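AgaA (Rhizobium radiobacter, PDB 6HLX) binds the opine agropinic acid as a periplasmic binding protein, consistent with delivering it to an ABC transporter for import. Local coordinates at residues F322-Q336 against G350-R363. Numbering follows the deposited sequence.
Sequences FEVRLLATSQYSFQQ and GIKVKLDLPDWASR. With G9Z (agropinic acid), chain E.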
ATOM      1  N   PHE A 322     -18.199 -14.675 -21.754  1.00 31.71           N
ATOM      2  CA  PHE A 322     -16.935 -15.406 -21.877  1.00 30.06           C
ATOM      3  C   PHE A 322     -16.587 -16.053 -20.549  1.00 33.10           C
ATOM      4  O   PHE A 322     -17.215 -15.737 -19.529  1.00 31.83           O
ATOM      5  CB  PHE A 322     -15.779 -14.462 -22.331  1.00 30.20           C
ATOM      6  CG  PHE A 322     -15.585 -13.215 -21.485  1.00 29.47           C
ATOM      7  CD1 PHE A 322     -14.798 -13.247 -20.338  1.00 30.53           C
ATOM      8  CD2 PHE A 322     -16.186 -12.011 -21.844  1.00 30.73           C
ATOM      9  CE1 PHE A 322     -14.615 -12.092 -19.552  1.00 30.75           C
ATOM     10  CE2 PHE A 322     -16.014 -10.863 -21.060  1.00 32.43           C
ATOM     11  CZ  PHE A 322     -15.233 -10.910 -19.915  1.00 30.12           C
ATOM     12  N   GLU A 323     -15.555 -16.914 -20.552  1.00 28.65           N
ATOM     13  CA  GLU A 323     -15.057 -17.561 -19.334  1.00 29.01           C
ATOM     14  C   GLU A 323     -13.800 -16.819 -18.879  1.00 28.96           C
ATOM     15  O   GLU A 323     -12.995 -16.382 -19.709  1.00 27.54           O
ATOM     16  CB  GLU A 323     -14.728 -19.036 -19.597  1.00 31.12           C
ATOM     17  CG  GLU A 323     -15.909 -19.850 -20.110  1.00 43.99           C
ATOM     18  CD  GLU A 323     -15.665 -21.328 -20.359  1.00 72.98           C
ATOM     19  OE1 GLU A 323     -16.666 -22.076 -20.455  1.00 69.76           O
ATOM     20  OE2 GLU A 323     -14.486 -21.742 -20.463  1.00 66.60           O
ATOM     21  N   VAL A 324     -13.615 -16.676 -17.551  1.00 25.46           N
ATOM     22  CA  VAL A 324     -12.466 -15.961 -17.020  1.00 23.88           C
ATOM     23  C   VAL A 324     -12.169 -16.466 -15.612  1.00 26.64           C
ATOM     24  O   VAL A 324     -13.060 -16.996 -14.956  1.00 26.60           O
ATOM     25  CB  VAL A 324     -12.728 -14.416 -17.042  1.00 25.88           C
ATOM     26  CG1 VAL A 324     -13.893 -14.026 -16.140  1.00 25.79           C
ATOM     27  CG2 VAL A 324     -11.479 -13.597 -16.711  1.00 24.73           C
ATOM     28  N   ARG A 325     -10.949 -16.241 -15.136  1.00 23.65           N
ATOM     29  CA  ARG A 325     -10.572 -16.594 -13.779  1.00 22.29           C
ATOM     30  C   ARG A 325     -10.307 -15.327 -12.986  1.00 25.76           C
ATOM     31  O   ARG A 325      -9.634 -14.428 -13.489  1.00 24.68           O
ATOM     32  CB  ARG A 325      -9.320 -17.480 -13.766  1.00 22.94           C
ATOM     33  CG  ARG A 325      -9.485 -18.799 -14.543  1.00 30.52           C
ATOM     34  CD  ARG A 325      -8.446 -19.824 -14.122  1.00 33.01           C
ATOM     35  NE  ARG A 325      -8.715 -20.354 -12.782  1.00 31.89           N
ATOM     36  CZ  ARG A 325      -9.446 -21.436 -12.528  1.00 48.94           C
ATOM     37  NH1 ARG A 325      -9.996 -22.126 -13.521  1.00 38.81           N
ATOM     38  NH2 ARG A 325      -9.634 -21.838 -11.277  1.00 38.83           N
ATOM     39  N   LEU A 326     -10.824 -15.260 -11.751  1.00 21.71           N
ATOM     40  CA  LEU A 326     -10.603 -14.124 -10.841  1.00 21.18           C
ATOM     41  C   LEU A 326      -9.679 -14.544  -9.714  1.00 23.95           C
ATOM     42  O   LEU A 326      -9.991 -15.478  -8.962  1.00 22.53           O
ATOM     43  CB  LEU A 326     -11.931 -13.628 -10.259  1.00 21.30           C
ATOM     44  CG  LEU A 326     -11.921 -12.506  -9.187  1.00 22.37           C
ATOM     45  CD1 LEU A 326     -11.299 -11.218  -9.739  1.00 22.29           C
ATOM     46  CD2 LEU A 326     -13.336 -12.225  -8.719  1.00 23.05           C
ATOM     47  N   LEU A 327      -8.567 -13.818  -9.584  1.00 20.28           N
ATOM     48  CA  LEU A 327      -7.604 -14.071  -8.507  1.00 19.96           C
ATOM     49  C   LEU A 327      -7.955 -13.246  -7.281  1.00 22.90           C
ATOM     50  O   LEU A 327      -8.070 -12.015  -7.356  1.00 21.89           O
ATOM     51  CB  LEU A 327      -6.171 -13.738  -8.967  1.00 20.56           C
ATOM     52  CG  LEU A 327      -5.061 -13.825  -7.908  1.00 23.97           C
ATOM     53  CD1 LEU A 327      -4.893 -15.268  -7.365  1.00 23.38           C
ATOM     54  CD2 LEU A 327      -3.752 -13.252  -8.436  1.00 22.76           C
ATOM     55  N   ALA A 328      -8.040 -13.904  -6.132  1.00 19.44           N
ATOM     56  CA  ALA A 328      -8.207 -13.191  -4.867  1.00 19.86           C
ATOM     57  C   ALA A 328      -7.458 -14.028  -3.818  1.00 23.29           C
ATOM     58  O   ALA A 328      -6.391 -14.563  -4.140  1.00 21.80           O
ATOM     59  CB  ALA A 328      -9.695 -13.005  -4.525  1.00 21.24           C
ATOM     60  N   THR A 329      -7.967 -14.127  -2.589  1.00 20.58           N
ATOM     61  CA  THR A 329      -7.309 -14.920  -1.532  1.00 19.84           C
ATOM     62  C   THR A 329      -8.361 -15.431  -0.575  1.00 23.53           C
ATOM     63  O   THR A 329      -9.390 -14.774  -0.388  1.00 20.85           O
ATOM     64  CB  THR A 329      -6.236 -14.074  -0.783  1.00 22.89           C
ATOM     65  OG1 THR A 329      -5.539 -14.882   0.193  1.00 21.25           O
ATOM     66  CG2 THR A 329      -6.830 -12.818  -0.079  1.00 22.29           C
ATOM     67  N   SER A 330      -8.079 -16.566   0.087  1.00 20.04           N
ATOM     68  CA  SER A 330      -8.962 -17.047   1.141  1.00 21.13           C
ATOM     69  C   SER A 330      -8.406 -16.562   2.516  1.00 23.52           C
ATOM     70  O   SER A 330      -9.039 -16.801   3.531  1.00 24.04           O
ATOM     71  CB  SER A 330      -8.996 -18.567   1.128  1.00 27.31           C
ATOM     72  OG  SER A 330      -7.640 -18.976   1.104  1.00 35.03           O
ATOM     73  N   GLN A 331      -7.213 -15.932   2.556  1.00 20.42           N
ATOM     74  CA  GLN A 331      -6.603 -15.498   3.829  1.00 18.91           C
ATOM     75  C   GLN A 331      -7.358 -14.337   4.502  1.00 23.36           C
ATOM     76  O   GLN A 331      -7.280 -14.167   5.728  1.00 23.31           O
ATOM     77  CB  GLN A 331      -5.131 -15.134   3.614  1.00 19.89           C
ATOM     78  CG  GLN A 331      -4.396 -14.883   4.970  1.00 19.39           C
ATOM     79  CD  GLN A 331      -2.892 -14.954   4.925  1.00 24.48           C
ATOM     80  OE1 GLN A 331      -2.192 -14.363   5.779  1.00 24.93           O
ATOM     81  NE2 GLN A 331      -2.345 -15.700   3.972  1.00 16.37           N
ATOM     82  N   TYR A 332      -8.031 -13.511   3.689  1.00 20.40           N
ATOM     83  CA  TYR A 332      -8.800 -12.367   4.175  1.00 20.72           C
ATOM     84  C   TYR A 332     -10.228 -12.639   3.759  1.00 23.16           C
ATOM     85  O   TYR A 332     -10.525 -12.667   2.561  1.00 21.53           O
ATOM     86  CB  TYR A 332      -8.254 -11.067   3.546  1.00 21.22           C
ATOM     87  CG  TYR A 332      -6.843 -10.781   4.009  1.00 20.13           C
ATOM     88  CD1 TYR A 332      -5.747 -11.391   3.395  1.00 21.69           C
ATOM     89  CD2 TYR A 332      -6.601  -9.948   5.103  1.00 19.93           C
ATOM     90  CE1 TYR A 332      -4.449 -11.173   3.852  1.00 21.49           C
ATOM     91  CE2 TYR A 332      -5.305  -9.730   5.574  1.00 20.24           C
ATOM     92  CZ  TYR A 332      -4.237 -10.366   4.962  1.00 22.99           C
ATOM     93  OH  TYR A 332      -2.964 -10.134   5.402  1.00 22.78           O
ATOM     94  N   SER A 333     -11.096 -12.920   4.725  1.00 22.69           N
ATOM     95  CA  SER A 333     -12.490 -13.238   4.396  1.00 22.90           C
ATOM     96  C   SER A 333     -13.129 -12.183   3.508  1.00 23.47           C
ATOM     97  O   SER A 333     -13.887 -12.542   2.595  1.00 24.47           O
ATOM     98  CB  SER A 333     -13.323 -13.437   5.651  1.00 28.16           C
ATOM     99  OG  SER A 333     -12.886 -14.624   6.290  1.00 36.82           O
ATOM    100  N   PHE A 334     -12.812 -10.888   3.732  1.00 20.14           N
ATOM    101  CA  PHE A 334     -13.448  -9.871   2.856  1.00 19.69           C
ATOM    102  C   PHE A 334     -13.033 -10.020   1.389  1.00 22.16           C
ATOM    103  O   PHE A 334     -13.821  -9.702   0.512  1.00 22.10           O
ATOM    104  CB  PHE A 334     -13.225  -8.448   3.379  1.00 21.28           C
ATOM    105  CG  PHE A 334     -11.798  -7.950   3.302  1.00 22.01           C
ATOM    106  CD1 PHE A 334     -11.311  -7.360   2.139  1.00 23.69           C
ATOM    107  CD2 PHE A 334     -10.938  -8.069   4.398  1.00 23.97           C
ATOM    108  CE1 PHE A 334      -9.982  -6.917   2.063  1.00 23.71           C
ATOM    109  CE2 PHE A 334      -9.616  -7.605   4.325  1.00 25.62           C
ATOM    110  CZ  PHE A 334      -9.153  -7.027   3.164  1.00 23.79           C
ATOM    111  N   GLN A 335     -11.800 -10.481   1.122  1.00 20.40           N
ATOM    112  CA  GLN A 335     -11.324 -10.672  -0.257  1.00 20.59           C
ATOM    113  C   GLN A 335     -12.065 -11.857  -0.890  1.00 22.30           C
ATOM    114  O   GLN A 335     -12.599 -11.758  -2.014  1.00 21.00           O
ATOM    115  CB  GLN A 335      -9.815 -10.939  -0.250  1.00 21.03           C
ATOM    116  CG  GLN A 335      -8.956  -9.716   0.058  1.00 24.80           C
ATOM    117  CD  GLN A 335      -8.164  -9.271  -1.148  1.00 23.48           C
ATOM    118  OE1 GLN A 335      -8.060  -9.962  -2.164  1.00 22.77           O
ATOM    119  NE2 GLN A 335      -7.576  -8.097  -1.044  1.00 21.03           N
ATOM    120  N   GLN A 336     -12.140 -12.984  -0.138  1.00 20.91           N
ATOM    121  CA  GLN A 336     -12.879 -14.150  -0.639  1.00 21.33           C
ATOM    122  C   GLN A 336     -14.351 -13.803  -0.901  1.00 24.66           C
ATOM    123  O   GLN A 336     -14.878 -14.138  -1.962  1.00 26.05           O
ATOM    124  CB  GLN A 336     -12.791 -15.310   0.355  1.00 22.66           C
ATOM    125  CG  GLN A 336     -13.750 -16.450  -0.023  1.00 26.20           C
ATOM    126  CD  GLN A 336     -13.470 -17.674   0.785  1.00 36.90           C
ATOM    127  OE1 GLN A 336     -12.357 -18.161   0.806  1.00 28.41           O
ATOM    128  NE2 GLN A 336     -14.477 -18.194   1.454  1.00 38.13           N
ATOM    129  N   GLY A 350     -23.501 -13.214 -18.283  1.00 32.24           N
ATOM    130  CA  GLY A 350     -22.874 -14.275 -19.066  1.00 32.05           C
ATOM    131  C   GLY A 350     -21.372 -14.392 -18.949  1.00 34.00           C
ATOM    132  O   GLY A 350     -20.741 -15.063 -19.767  1.00 33.57           O
ATOM    133  N   ILE A 351     -20.786 -13.766 -17.923  1.00 29.45           N
ATOM    134  CA  ILE A 351     -19.353 -13.888 -17.668  1.00 27.92           C
ATOM    135  C   ILE A 351     -19.236 -14.986 -16.612  1.00 32.43           C
ATOM    136  O   ILE A 351     -19.717 -14.810 -15.489  1.00 29.57           O
ATOM    137  CB  ILE A 351     -18.693 -12.554 -17.218  1.00 30.05           C
ATOM    138  CG1 ILE A 351     -18.708 -11.502 -18.360  1.00 30.33           C
ATOM    139  CG2 ILE A 351     -17.259 -12.795 -16.724  1.00 30.78           C
ATOM    140  CD1 ILE A 351     -18.237 -10.109 -17.972  1.00 33.12           C
ATOM    141  N   LYS A 352     -18.666 -16.131 -17.003  1.00 29.52           N
ATOM    142  CA  LYS A 352     -18.508 -17.289 -16.119  1.00 29.52           C
ATOM    143  C   LYS A 352     -17.162 -17.194 -15.426  1.00 30.41           C
ATOM    144  O   LYS A 352     -16.126 -17.448 -16.037  1.00 30.14           O
ATOM    145  CB  LYS A 352     -18.666 -18.598 -16.903  1.00 33.47           C
ATOM    146  CG  LYS A 352     -20.093 -18.778 -17.449  1.00 52.67           C
ATOM    147  CD  LYS A 352     -20.153 -19.618 -18.731  1.00 63.72           C
ATOM    148  CE  LYS A 352     -19.821 -18.844 -19.996  1.00 69.12           C
ATOM    149  NZ  LYS A 352     -20.947 -17.984 -20.463  1.00 69.69           N
ATOM    150  N   VAL A 353     -17.183 -16.770 -14.158  1.00 26.53           N
ATOM    151  CA  VAL A 353     -15.971 -16.550 -13.372  1.00 24.49           C
ATOM    152  C   VAL A 353     -15.634 -17.786 -12.538  1.00 29.35           C
ATOM    153  O   VAL A 353     -16.503 -18.277 -11.826  1.00 30.02           O
ATOM    154  CB  VAL A 353     -16.152 -15.312 -12.441  1.00 27.27           C
ATOM    155  CG1 VAL A 353     -14.941 -15.096 -11.528  1.00 28.01           C
ATOM    156  CG2 VAL A 353     -16.475 -14.046 -13.232  1.00 26.37           C
ATOM    157  N   LYS A 354     -14.378 -18.256 -12.608  1.00 23.98           N
ATOM    158  CA  LYS A 354     -13.842 -19.313 -11.734  1.00 24.20           C
ATOM    159  C   LYS A 354     -12.897 -18.598 -10.763  1.00 26.65           C
ATOM    160  O   LYS A 354     -12.180 -17.681 -11.172  1.00 26.82           O
ATOM    161  CB  LYS A 354     -13.107 -20.384 -12.532  1.00 27.91           C
ATOM    162  CG  LYS A 354     -14.094 -21.143 -13.436  1.00 34.59           C
ATOM    163  CD  LYS A 354     -13.563 -22.459 -13.971  1.00 46.39           C
ATOM    164  CE  LYS A 354     -14.647 -23.277 -14.650  1.00 55.86           C
ATOM    165  NZ  LYS A 354     -15.666 -23.782 -13.685  1.00 60.36           N
ATOM    166  N   LEU A 355     -12.935 -18.964  -9.481  1.00 23.14           N
ATOM    167  CA  LEU A 355     -12.127 -18.287  -8.466  1.00 23.31           C
ATOM    168  C   LEU A 355     -10.837 -19.002  -8.116  1.00 27.60           C
ATOM    169  O   LEU A 355     -10.829 -20.234  -7.935  1.00 27.78           O
ATOM    170  CB  LEU A 355     -12.938 -18.114  -7.163  1.00 23.33           C
ATOM    171  CG  LEU A 355     -14.266 -17.356  -7.245  1.00 27.33           C
ATOM    172  CD1 LEU A 355     -14.923 -17.279  -5.884  1.00 28.14           C
ATOM    173  CD2 LEU A 355     -14.084 -15.961  -7.836  1.00 27.95           C
ATOM    174  N   ASP A 356      -9.762 -18.219  -7.945  1.00 23.61           N
ATOM    175  CA  ASP A 356      -8.479 -18.720  -7.462  1.00 22.27           C
ATOM    176  C   ASP A 356      -8.262 -18.016  -6.139  1.00 24.57           C
ATOM    177  O   ASP A 356      -8.110 -16.800  -6.107  1.00 24.77           O
ATOM    178  CB  ASP A 356      -7.340 -18.454  -8.462  1.00 24.10           C
ATOM    179  CG  ASP A 356      -7.495 -19.340  -9.689  1.00 34.32           C
ATOM    180  OD1 ASP A 356      -7.707 -20.556  -9.520  1.00 34.68           O
ATOM    181  OD2 ASP A 356      -7.437 -18.809 -10.812  1.00 34.20           O
ATOM    182  N   LEU A 357      -8.310 -18.781  -5.044  1.00 20.52           N
ATOM    183  CA  LEU A 357      -8.268 -18.257  -3.679  1.00 20.76           C
ATOM    184  C   LEU A 357      -7.126 -18.864  -2.872  1.00 23.91           C
ATOM    185  O   LEU A 357      -7.370 -19.522  -1.862  1.00 23.44           O
ATOM    186  CB  LEU A 357      -9.616 -18.537  -2.986  1.00 21.21           C
ATOM    187  CG  LEU A 357     -10.876 -17.979  -3.691  1.00 25.41           C
ATOM    188  CD1 LEU A 357     -12.136 -18.442  -2.998  1.00 26.47           C
ATOM    189  CD2 LEU A 357     -10.819 -16.451  -3.843  1.00 25.26           C
ATOM    190  N   PRO A 358      -5.866 -18.621  -3.263  1.00 20.81           N
ATOM    191  CA  PRO A 358      -4.743 -19.149  -2.471  1.00 21.34           C
ATOM    192  C   PRO A 358      -4.482 -18.280  -1.245  1.00 23.80           C
ATOM    193  O   PRO A 358      -5.193 -17.297  -1.020  1.00 21.39           O
ATOM    194  CB  PRO A 358      -3.577 -19.045  -3.451  1.00 23.08           C
ATOM    195  CG  PRO A 358      -3.876 -17.783  -4.223  1.00 24.93           C
ATOM    196  CD  PRO A 358      -5.381 -17.797  -4.397  1.00 22.17           C
ATOM    197  N   ASP A 359      -3.431 -18.586  -0.479  1.00 20.94           N
ATOM    198  CA  ASP A 359      -3.092 -17.738   0.668  1.00 20.56           C
ATOM    199  C   ASP A 359      -2.540 -16.390   0.158  1.00 22.74           C
ATOM    200  O   ASP A 359      -2.345 -16.234  -1.052  1.00 21.57           O
ATOM    201  CB  ASP A 359      -2.135 -18.434   1.634  1.00 21.77           C
ATOM    202  CG  ASP A 359      -0.680 -18.580   1.193  1.00 30.79           C
ATOM    203  OD1 ASP A 359      -0.359 -18.203   0.066  1.00 28.26           O
ATOM    204  OD2 ASP A 359       0.133 -19.066   1.993  1.00 35.28           O
ATOM    205  N   TRP A 360      -2.280 -15.434   1.063  1.00 20.34           N
ATOM    206  CA  TRP A 360      -1.881 -14.106   0.615  1.00 21.07           C
ATOM    207  C   TRP A 360      -0.570 -14.082  -0.156  1.00 23.26           C
ATOM    208  O   TRP A 360      -0.510 -13.473  -1.236  1.00 21.09           O
ATOM    209  CB  TRP A 360      -1.854 -13.092   1.788  1.00 19.00           C
ATOM    210  CG  TRP A 360      -1.495 -11.731   1.290  1.00 20.43           C
ATOM    211  CD1 TRP A 360      -0.291 -11.107   1.417  1.00 23.45           C
ATOM    212  CD2 TRP A 360      -2.260 -10.946   0.372  1.00 20.43           C
ATOM    213  NE1 TRP A 360      -0.301  -9.917   0.732  1.00 23.17           N
ATOM    214  CE2 TRP A 360      -1.498  -9.793   0.076  1.00 23.97           C
ATOM    215  CE3 TRP A 360      -3.548 -11.067  -0.170  1.00 22.07           C
ATOM    216  CZ2 TRP A 360      -1.972  -8.783  -0.769  1.00 23.43           C
ATOM    217  CZ3 TRP A 360      -4.021 -10.059  -1.004  1.00 23.30           C
ATOM    218  CH2 TRP A 360      -3.227  -8.946  -1.308  1.00 23.04           C
ATOM    219  N   ALA A 361       0.478 -14.708   0.392  1.00 19.39           N
ATOM    220  CA  ALA A 361       1.796 -14.700  -0.267  1.00 20.37           C
ATOM    221  C   ALA A 361       1.719 -15.287  -1.696  1.00 22.29           C
ATOM    222  O   ALA A 361       2.342 -14.739  -2.620  1.00 21.16           O
ATOM    223  CB  ALA A 361       2.811 -15.464   0.573  1.00 22.12           C
ATOM    224  N   SER A 362       0.909 -16.357  -1.888  1.00 19.95           N
ATOM    225  CA  SER A 362       0.768 -16.942  -3.230  1.00 19.87           C
ATOM    226  C   SER A 362       0.033 -15.982  -4.156  1.00 23.15           C
ATOM    227  O   SER A 362       0.446 -15.831  -5.296  1.00 22.19           O
ATOM    228  CB  SER A 362       0.047 -18.286  -3.176  1.00 23.85           C
ATOM    229  OG  SER A 362       0.815 -19.162  -2.358  1.00 27.07           O
ATOM    230  N   ARG A 363      -1.029 -15.303  -3.653  1.00 19.56           N
ATOM    231  CA  ARG A 363      -1.752 -14.310  -4.475  1.00 18.79           C
ATOM    232  C   ARG A 363      -0.756 -13.193  -4.898  1.00 22.52           C
ATOM    233  O   ARG A 363      -0.726 -12.807  -6.067  1.00 21.90           O
ATOM    234  CB  ARG A 363      -2.938 -13.711  -3.653  1.00 21.09           C
ATOM    235  CG  ARG A 363      -3.745 -12.608  -4.368  1.00 22.04           C
ATOM    236  CD  ARG A 363      -3.103 -11.226  -4.249  1.00 20.98           C
ATOM    237  NE  ARG A 363      -3.906 -10.234  -4.956  1.00 20.69           N
ATOM    238  CZ  ARG A 363      -3.525  -8.995  -5.250  1.00 29.41           C
ATOM    239  NH1 ARG A 363      -4.333  -8.191  -5.928  1.00 23.40           N
ATOM    240  NH2 ARG A 363      -2.338  -8.545  -4.858  1.00 22.63           N
TER
HETATM  241  OAM G9Z E 604      -1.537  -6.747   2.237  1.00 19.83           O
HETATM  242  CAB G9Z E 604      -2.745  -6.936   2.037  1.00 20.73           C
HETATM  243  CAC G9Z E 604      -3.446  -8.033   2.580  1.00 21.35           C
HETATM  244  CB  G9Z E 604      -4.923  -7.879   2.105  1.00 20.86           C
HETATM  245  CA  G9Z E 604      -4.904  -6.720   1.122  1.00 19.50           C
HETATM  246  C   G9Z E 604      -5.903  -5.749   1.448  1.00 21.29           C
HETATM  247  O   G9Z E 604      -5.633  -4.865   2.307  1.00 20.70           O
HETATM  248  N   G9Z E 604      -3.496  -6.207   1.191  1.00 18.24           N
HETATM  249  CAG G9Z E 604      -3.013  -4.956   0.489  1.00 18.29           C
HETATM  250  CAH G9Z E 604      -2.720  -5.252  -0.983  1.00 20.27           C
HETATM  251  OAP G9Z E 604      -3.961  -5.620  -1.584  1.00 20.84           O
HETATM  252  CAI G9Z E 604      -2.123  -4.050  -1.720  1.00 20.24           C
HETATM  253  OAQ G9Z E 604      -1.122  -3.428  -0.875  1.00 19.16           O
HETATM  254  CAJ G9Z E 604      -1.405  -4.482  -3.044  1.00 19.85           C
HETATM  255  OAR G9Z E 604      -0.857  -3.321  -3.694  1.00 20.34           O
HETATM  256  CAK G9Z E 604      -2.246  -5.312  -4.044  1.00 19.14           C
HETATM  257  OAT G9Z E 604      -1.381  -5.866  -5.054  1.00 20.09           O
HETATM  258  CAL G9Z E 604      -3.399  -4.506  -4.662  1.00 19.08           C
HETATM  259  OAS G9Z E 604      -4.221  -5.369  -5.478  1.00 20.39           O
HETATM  260  OXT G9Z E 604      -7.026  -5.846   0.883  1.00 20.87           O
HETATM  261  O   HOH W   1      -6.759 -10.173  -4.612  1.00 20.71           O
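Val324 and Leu326 pack against Ile351, Val353 and Leu355 within a right-handed beta-alpha-beta unit, in which helix 333-347 links parallel strands 322-327 and 351-356. Backbone hydrogen bonds of a parallel ladder join the strands, ending with Ala328 N to Asp356 O. The tight face is apolar. Leu326 CB lies 3.6 Å from Val353 CG1, and Ala339 and Ile340 of the linking helix help to cover this side. At the start of the strands Ile351 CG1 sits over one face of the Phe322 ring, a CH-pi contact.

On the other face Glu323, Arg325, Lys352 and Lys354 are exposed, while Leu327 at its far end is buried. Arg325 bends at chi3 (72°) and forms a salt bridge with Asp356 through two hydrogen bonds, NE to OD2 at 2.8 Å and NH2 to OD1 at 2.9 Å. The guanidinium and carboxylate planes differ by 25°. Lys354 CB lies over the rim of one guanidinium face.

Beyond the strands the two loops lock together. Pro358 O accepts from both Thr329 OG1 and Ser330 N, while Thr329 OG1 takes Gln331 N in an ST turn. These loops lead into the ligand pocket. The lactam ring of agropinic acid lies over the Tyr332 face with CB and over the Trp360 face with CAC; the two aromatic rings stand at 81°. Tyr332 OH is hydrogen-bonded to Ser9 OG and Trp360 NE1 to Pro21 O. Thr329 CG2 touches the Trp360 edge. A water bridges Gln335 OE1 and Arg363 NE, and Arg363 NH2 donates to the ligand hydroxyl OAT at 2.9 Å.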